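PDB 3MN8: carboxypeptidase D from Drosophila melanogaster, which removes C-terminal arginine or lysine residues from peptides and proteins as a zinc-dependent metallocarboxypeptidase of the M14 family. Local coordinates for residues E32-Y40 with Y311-Q322. Numbering follows the deposited sequence.
Sequences ESFLQQPHY and YPAASTLPQEWQ
Tyr40 meets Tyr311 at one end of this contact and Phe34 meets Trp321 at the other, where the loop ahead of helix 43-56 runs along the start of helix 317-333, the last helix of the M14 catalytic fold in the first of the protein's three carboxypeptidase-like domains; a transthyretin-like domain follows it. The Tyr40 ring is sandwiched. Over one face comes the edge of Tyr311 in a T-shaped stack, ring centroids 4.9 Å apart and planes at 88°, while Leu317 CD1 sits over the centre of the opposite face. At the ring's edge, Tyr40 OH donates to Pro312 O at 2.9 Å, reaching that carbonyl from well above its plane.

At the other end the stack is reversed in role: Trp321 offers the face and Phe34 the edge, with Phe34 CZ 3.8 Å from Trp321 CZ2. Trp321 has CG anti to the backbone N (chi1 166°), which swings the indole toward the loop, and Leu35 CD2 approaches its CD1 at 4.0 Å. The indole is pinned by its N-H: Glu32, extended beyond CG, accepts from Trp321 NE1 on OE1 at 2.7 Å with a 162° angle at the hydrogen, almost in the indole plane. Between the two aromatic ends, Pro38 packs its CB against Ala314 CB and its CG against Pro318 CG, the two proline side chains crossing at about a right angle.

Further out, Tyr113 of helix 106-121 meets the Phe34 ring and also touches Leu317, and Tyr117 meets Trp321, so this helix backs both segments. Tyr311 is hydrogen-bonded through its backbone to Gly154 and Asn155; its side chain lies near the zinc site without touching the metal, about 11 Å from the ion. Lys325 NZ forms a salt bridge to Glu32 OE1, the same oxygen that takes the indole N-H.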
loop_
_atom_site.group_PDB
_atom_site.type_symbol
_atom_site.label_atom_id
_atom_site.label_comp_id
_atom_site.label_asym_id
_atom_site.label_seq_id
_atom_site.Cartn_x
_atom_site.Cartn_y
_atom_site.Cartn_z
ATOM N N GLU A 32 -0.814 -7.436 23.042
ATOM C CA GLU A 32 -0.536 -6.075 22.590
ATOM C C GLU A 32 0.391 -5.341 23.573
ATOM O O GLU A 32 0.175 -4.166 23.896
ATOM C CB GLU A 32 -1.839 -5.286 22.466
ATOM C CG GLU A 32 -2.817 -5.808 21.436
ATOM C CD GLU A 32 -4.109 -5.001 21.418
ATOM O OE1 GLU A 32 -4.223 -4.090 20.570
ATOM O OE2 GLU A 32 -5.003 -5.267 22.258
ATOM N N SER A 33 1.418 -6.038 24.052
ATOM C CA SER A 33 2.318 -5.477 25.053
ATOM C C SER A 33 3.047 -4.237 24.534
ATOM O O SER A 33 3.409 -3.335 25.310
ATOM C CB SER A 33 3.334 -6.530 25.504
ATOM O OG SER A 33 4.219 -6.874 24.454
ATOM N N PHE A 34 3.249 -4.196 23.219
ATOM C CA PHE A 34 3.967 -3.097 22.584
ATOM C C PHE A 34 3.426 -1.714 22.950
ATOM O O PHE A 34 3.977 -0.702 22.529
ATOM C CB PHE A 34 4.048 -3.282 21.053
ATOM C CG PHE A 34 2.717 -3.561 20.371
ATOM C CD1 PHE A 34 1.866 -2.525 20.007
ATOM C CD2 PHE A 34 2.343 -4.859 20.049
ATOM C CE1 PHE A 34 0.660 -2.782 19.366
ATOM C CE2 PHE A 34 1.133 -5.124 19.404
ATOM C CZ PHE A 34 0.295 -4.089 19.062
ATOM N N LEU A 35 2.366 -1.676 23.750
ATOM C CA LEU A 35 1.759 -0.416 24.166
ATOM C C LEU A 35 2.227 0.060 25.548
ATOM O O LEU A 35 1.934 1.186 25.950
ATOM C CB LEU A 35 0.237 -0.556 24.182
ATOM C CG LEU A 35 -0.393 -1.278 22.993
ATOM C CD1 LEU A 35 -1.845 -1.640 23.309
ATOM C CD2 LEU A 35 -0.278 -0.442 21.716
ATOM N N GLN A 36 2.949 -0.789 26.274
ATOM C CA GLN A 36 3.240 -0.532 27.687
ATOM C C GLN A 36 4.297 0.556 27.900
ATOM O O GLN A 36 4.811 0.725 29.001
ATOM C CB GLN A 36 3.697 -1.832 28.350
ATOM C CG GLN A 36 3.781 -1.795 29.865
ATOM C CD GLN A 36 2.460 -2.136 30.522
ATOM O OE1 GLN A 36 2.398 -2.402 31.728
ATOM N NE2 GLN A 36 1.391 -2.138 29.726
ATOM N N GLN A 37 4.611 1.292 26.842
ATOM C CA GLN A 37 5.758 2.188 26.848
ATOM C C GLN A 37 5.722 3.096 25.617
ATOM O O GLN A 37 6.570 2.992 24.723
ATOM C CB GLN A 37 7.043 1.358 26.851
ATOM C CG GLN A 37 7.057 0.186 25.846
ATOM C CD GLN A 37 7.833 0.490 24.570
ATOM O OE1 GLN A 37 7.286 1.056 23.623
ATOM N NE2 GLN A 37 9.106 0.098 24.532
ATOM N N PRO A 38 4.732 3.994 25.564
ATOM C CA PRO A 38 4.521 4.840 24.385
ATOM C C PRO A 38 5.716 5.745 24.101
ATOM O O PRO A 38 6.161 6.492 24.975
ATOM C CB PRO A 38 3.301 5.678 24.766
ATOM C CG PRO A 38 2.656 4.942 25.908
ATOM C CD PRO A 38 3.774 4.284 26.640
ATOM N N HIS A 39 6.225 5.672 22.878
ATOM C CA HIS A 39 7.383 6.454 22.472
ATOM C C HIS A 39 7.622 6.292 20.968
ATOM O O HIS A 39 7.179 5.313 20.353
ATOM C CB HIS A 39 8.620 6.029 23.276
ATOM C CG HIS A 39 9.221 4.729 22.827
ATOM N ND1 HIS A 39 8.552 3.532 22.919
ATOM C CD2 HIS A 39 10.435 4.452 22.300
ATOM C CE1 HIS A 39 9.329 2.564 22.454
ATOM N NE2 HIS A 39 10.473 3.090 22.077
ATOM N N TYR A 40 8.311 7.251 20.367
ATOM C CA TYR A 40 8.625 7.137 18.944
ATOM C C TYR A 40 9.916 6.356 18.734
ATOM O O TYR A 40 10.943 6.684 19.323
ATOM C CB TYR A 40 8.687 8.520 18.274
ATOM C CG TYR A 40 7.316 9.111 17.983
ATOM C CD1 TYR A 40 6.817 10.180 18.718
ATOM C CD2 TYR A 40 6.509 8.579 16.986
ATOM C CE1 TYR A 40 5.561 10.706 18.454
ATOM C CE2 TYR A 40 5.257 9.099 16.721
ATOM C CZ TYR A 40 4.789 10.157 17.454
ATOM O OH TYR A 40 3.536 10.650 17.180
ATOM N N TYR A 311 2.750 15.562 13.872
ATOM C CA TYR A 311 3.668 14.899 14.804
ATOM C C TYR A 311 3.159 14.999 16.239
ATOM O O TYR A 311 3.612 15.859 16.986
ATOM C CB TYR A 311 5.052 15.556 14.740
ATOM C CG TYR A 311 6.208 14.670 15.179
ATOM C CD1 TYR A 311 7.476 14.831 14.624
ATOM C CD2 TYR A 311 6.038 13.671 16.129
ATOM C CE1 TYR A 311 8.544 14.033 15.001
ATOM C CE2 TYR A 311 7.102 12.853 16.510
ATOM C CZ TYR A 311 8.352 13.047 15.942
ATOM O OH TYR A 311 9.418 12.258 16.312
ATOM N N PRO A 312 2.216 14.123 16.631
ATOM C CA PRO A 312 1.661 14.200 17.989
ATOM C C PRO A 312 2.625 13.600 19.006
ATOM O O PRO A 312 3.708 13.146 18.625
ATOM C CB PRO A 312 0.373 13.366 17.907
ATOM C CG PRO A 312 0.220 12.972 16.425
ATOM C CD PRO A 312 1.588 13.060 15.826
ATOM N N ALA A 313 2.240 13.610 20.280
ATOM C CA ALA A 313 3.077 13.060 21.348
ATOM C C ALA A 313 2.797 11.577 21.549
ATOM O O ALA A 313 1.705 11.094 21.244
ATOM C CB ALA A 313 2.864 13.828 22.663
ATOM N N ALA A 314 3.788 10.867 22.081
ATOM C CA ALA A 314 3.695 9.424 22.277
ATOM C C ALA A 314 2.383 8.953 22.925
ATOM O O ALA A 314 1.767 7.997 22.460
ATOM C CB ALA A 314 4.891 8.932 23.079
ATOM N N SER A 315 1.964 9.621 23.997
ATOM C CA SER A 315 0.783 9.205 24.764
ATOM C C SER A 315 -0.430 9.063 23.862
ATOM O O SER A 315 -1.385 8.357 24.190
ATOM C CB SER A 315 0.483 10.204 25.898
ATOM O OG SER A 315 0.167 11.496 25.390
ATOM N N THR A 316 -0.374 9.754 22.728
ATOM C CA THR A 316 -1.417 9.703 21.717
ATOM C C THR A 316 -1.425 8.350 21.015
ATOM O O THR A 316 -2.487 7.830 20.653
ATOM C CB THR A 316 -1.212 10.825 20.677
ATOM O OG1 THR A 316 -1.880 12.008 21.125
ATOM C CG2 THR A 316 -1.765 10.434 19.324
ATOM N N LEU A 317 -0.234 7.779 20.853
ATOM C CA LEU A 317 -0.015 6.581 20.043
ATOM C C LEU A 317 -0.912 5.378 20.366
ATOM O O LEU A 317 -1.420 4.713 19.451
ATOM C CB LEU A 317 1.455 6.172 20.103
ATOM C CG LEU A 317 2.493 7.244 19.759
ATOM C CD1 LEU A 317 3.888 6.704 20.054
ATOM C CD2 LEU A 317 2.381 7.733 18.302
ATOM N N PRO A 318 -1.089 5.066 21.658
ATOM C CA PRO A 318 -1.941 3.922 21.989
ATOM C C PRO A 318 -3.370 4.073 21.473
ATOM O O PRO A 318 -3.922 3.088 20.973
ATOM C CB PRO A 318 -1.901 3.902 23.508
ATOM C CG PRO A 318 -0.549 4.443 23.832
ATOM C CD PRO A 318 -0.331 5.535 22.828
ATOM N N GLN A 319 -3.945 5.274 21.577
ATOM C CA GLN A 319 -5.261 5.583 20.979
ATOM C C GLN A 319 -5.312 5.415 19.445
ATOM O O GLN A 319 -6.252 4.813 18.885
ATOM C CB GLN A 319 -5.688 7.018 21.324
ATOM C CG GLN A 319 -6.565 7.155 22.559
ATOM C CD GLN A 319 -5.850 7.859 23.700
ATOM O OE1 GLN A 319 -6.465 8.598 24.474
ATOM N NE2 GLN A 319 -4.537 7.638 23.803
ATOM N N GLU A 320 -4.313 5.985 18.773
ATOM C CA GLU A 320 -4.205 5.873 17.328
ATOM C C GLU A 320 -4.177 4.407 16.938
ATOM O O GLU A 320 -4.767 4.010 15.926
ATOM C CB GLU A 320 -2.952 6.586 16.808
ATOM C CG GLU A 320 -2.891 8.084 17.144
ATOM C CD GLU A 320 -3.995 8.917 16.473
ATOM O OE1 GLU A 320 -4.879 8.339 15.804
ATOM O OE2 GLU A 320 -3.974 10.164 16.613
ATOM N N TRP A 321 -3.507 3.589 17.745
ATOM C CA TRP A 321 -3.469 2.159 17.452
ATOM C C TRP A 321 -4.867 1.530 17.458
ATOM O O TRP A 321 -5.237 0.821 16.519
ATOM C CB TRP A 321 -2.535 1.394 18.399
ATOM C CG TRP A 321 -2.757 -0.090 18.306
ATOM C CD1 TRP A 321 -3.386 -0.876 19.217
ATOM C CD2 TRP A 321 -2.401 -0.950 17.211
ATOM N NE1 TRP A 321 -3.429 -2.172 18.777
ATOM C CE2 TRP A 321 -2.833 -2.248 17.544
ATOM C CE3 TRP A 321 -1.759 -0.747 15.980
ATOM C CZ2 TRP A 321 -2.642 -3.346 16.694
ATOM C CZ3 TRP A 321 -1.564 -1.842 15.142
ATOM C CH2 TRP A 321 -2.002 -3.122 15.506
ATOM N N GLN A 322 -5.642 1.796 18.507
ATOM C CA GLN A 322 -6.958 1.181 18.646
ATOM C C GLN A 322 -7.932 1.594 17.544
ATOM O O GLN A 322 -8.792 0.805 17.146
ATOM C CB GLN A 322 -7.562 1.472 20.015
ATOM C CG GLN A 322 -7.954 0.220 20.765
ATOM C CD GLN A 322 -6.750 -0.599 21.187
ATOM O OE1 GLN A 322 -6.740 -1.826 21.061
ATOM N NE2 GLN A 322 -5.721 0.081 21.686
#